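Local coordinates for protein Non-sulfated chondroitin lyase E66 (Autographa californica nucleopolyhedrovirus, PDB 3VSN) that cleaves non-sulfated chondroitin as a polysaccharide lyase of the occlusion-derived virus envelope and is essential for oral infectivity, at residues V510-P515 and K555-G560. Residues are numbered along the deposited sequence; the frame is centred on the assembly and turned at random.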
# COMPACT_ATOMS: atom_id res chain seq x y z
N VAL A 510 -12.71 -16.61 9.24
CA VAL A 510 -12.80 -17.79 10.08
C VAL A 510 -11.46 -18.53 10.06
O VAL A 510 -10.86 -18.67 9.00
CB VAL A 510 -13.92 -18.73 9.59
CG1 VAL A 510 -14.09 -19.93 10.51
CG2 VAL A 510 -15.24 -17.98 9.46
N CYS A 511 -10.99 -18.99 11.22
CA CYS A 511 -9.71 -19.70 11.31
C CYS A 511 -9.86 -21.20 11.61
O CYS A 511 -10.81 -21.62 12.27
CB CYS A 511 -8.78 -19.03 12.33
SG CYS A 511 -9.24 -19.27 14.07
N HIS A 512 -8.90 -21.97 11.10
CA HIS A 512 -8.80 -23.41 11.32
C HIS A 512 -7.35 -23.82 11.42
O HIS A 512 -6.50 -23.25 10.75
CB HIS A 512 -9.44 -24.18 10.17
CG HIS A 512 -10.93 -23.97 10.04
ND1 HIS A 512 -11.82 -24.67 10.77
CD2 HIS A 512 -11.67 -23.11 9.24
CE1 HIS A 512 -13.07 -24.27 10.45
NE2 HIS A 512 -12.97 -23.32 9.52
N ARG A 513 -7.07 -24.80 12.27
CA ARG A 513 -5.76 -25.44 12.31
C ARG A 513 -5.67 -26.39 11.11
O ARG A 513 -6.67 -27.01 10.73
CB ARG A 513 -5.59 -26.20 13.63
CG ARG A 513 -4.39 -27.14 13.72
CD ARG A 513 -4.31 -27.80 15.10
NE ARG A 513 -3.25 -28.80 15.17
CZ ARG A 513 -3.42 -30.09 14.90
NH1 ARG A 513 -2.39 -30.92 14.98
NH2 ARG A 513 -4.61 -30.56 14.55
N VAL A 514 -4.49 -26.49 10.50
CA VAL A 514 -4.27 -27.44 9.41
C VAL A 514 -3.20 -28.45 9.84
O VAL A 514 -2.01 -28.13 9.85
CB VAL A 514 -3.86 -26.73 8.09
CG1 VAL A 514 -3.60 -27.75 6.99
CG2 VAL A 514 -4.92 -25.74 7.65
N PRO A 515 -3.63 -29.67 10.22
CA PRO A 515 -2.62 -30.67 10.58
C PRO A 515 -1.89 -31.18 9.35
O PRO A 515 -2.46 -31.22 8.25
CB PRO A 515 -3.44 -31.79 11.23
CG PRO A 515 -4.80 -31.65 10.64
CD PRO A 515 -5.00 -30.18 10.41
N LYS A 555 -5.23 -22.10 8.52
CA LYS A 555 -5.85 -21.49 7.35
C LYS A 555 -6.92 -20.50 7.78
O LYS A 555 -7.49 -20.62 8.87
CB LYS A 555 -6.40 -22.54 6.38
CG LYS A 555 -7.68 -23.20 6.82
CD LYS A 555 -8.37 -23.93 5.67
CE LYS A 555 -9.76 -24.36 6.11
NZ LYS A 555 -10.37 -25.40 5.24
N LEU A 556 -7.17 -19.53 6.91
CA LEU A 556 -8.26 -18.58 7.10
C LEU A 556 -9.23 -18.74 5.93
O LEU A 556 -8.81 -19.01 4.81
CB LEU A 556 -7.71 -17.14 7.15
CG LEU A 556 -6.70 -16.77 8.25
CD1 LEU A 556 -6.23 -15.33 8.06
CD2 LEU A 556 -7.26 -16.97 9.65
N ASN A 557 -10.53 -18.60 6.22
CA ASN A 557 -11.58 -18.59 5.21
C ASN A 557 -12.39 -17.33 5.32
O ASN A 557 -12.58 -16.82 6.43
CB ASN A 557 -12.59 -19.72 5.45
CG ASN A 557 -12.05 -21.07 5.09
OD1 ASN A 557 -11.52 -21.27 4.00
ND2 ASN A 557 -12.21 -22.02 5.99
N VAL A 558 -12.92 -16.86 4.19
CA VAL A 558 -13.98 -15.87 4.21
C VAL A 558 -15.20 -16.54 4.85
O VAL A 558 -15.57 -17.66 4.48
CB VAL A 558 -14.34 -15.38 2.79
CG1 VAL A 558 -15.51 -14.41 2.84
CG2 VAL A 558 -13.14 -14.72 2.13
N GLU A 559 -15.80 -15.86 5.82
CA GLU A 559 -16.99 -16.38 6.50
C GLU A 559 -18.06 -16.73 5.48
O GLU A 559 -18.36 -15.94 4.58
CB GLU A 559 -17.52 -15.37 7.52
CG GLU A 559 -18.64 -15.92 8.39
CD GLU A 559 -19.07 -14.97 9.50
OE1 GLU A 559 -18.67 -13.79 9.49
OE2 GLU A 559 -19.82 -15.43 10.38
N GLY A 560 -18.63 -17.93 5.62
CA GLY A 560 -19.62 -18.45 4.69
C GLY A 560 -19.05 -19.23 3.51
O GLY A 560 -19.81 -19.73 2.68
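Chi1 of 75° puts CG of Lys555 between its backbone N and carbonyl carbon, and chi1 of -65° sets CG of His512 beside its backbone N; as the two residues are paired on the same face of the sheet, these turns bring their side chains together. The lysine chain then runs extended, its CE passing obliquely by the ring at 3.9 Å from CD2 of His512. The contact is van der Waals packing of lysine methylenes beside the ring; the ammonium group continues to Asp563, with which it forms a salt bridge. At the start of the lysine, CG2 of Val514 comes across the chain and touches CB of Lys555 at 3.7 Å. The amide of Asn557 also comes near CD2 of His512, its plane inclined 61° to the ring.

The backbones supply the frame, a regular antiparallel pairing. Val510 and Asn557 exchange two bonds, N of Val510 to O of Asn557 and N of Asn557 to O of Val510, both 2.8 Å; His512 and Lys555 form the second hydrogen-bonded pair. Between them, Cys511 and Leu556 make the non-hydrogen-bonded pair and turn to the opposite face, where CD2 of Leu556 packs on CB of Cys511 at 3.7 Å. Beyond the Val510-Asn557 pair, where strand 550-558 ends, CG2 of Val510 rests 3.8 Å from CA of Glu559.

Alternation of this kind gives a β-sandwich sheet its two distinct faces. Here Cys511 packs against strand 472-480 and Leu556 against strand 367-370, while within the antiparallel sheet strand 550-558 is flanked by strands 452-461 and 509-513, the latter followed by edge strand 504-506.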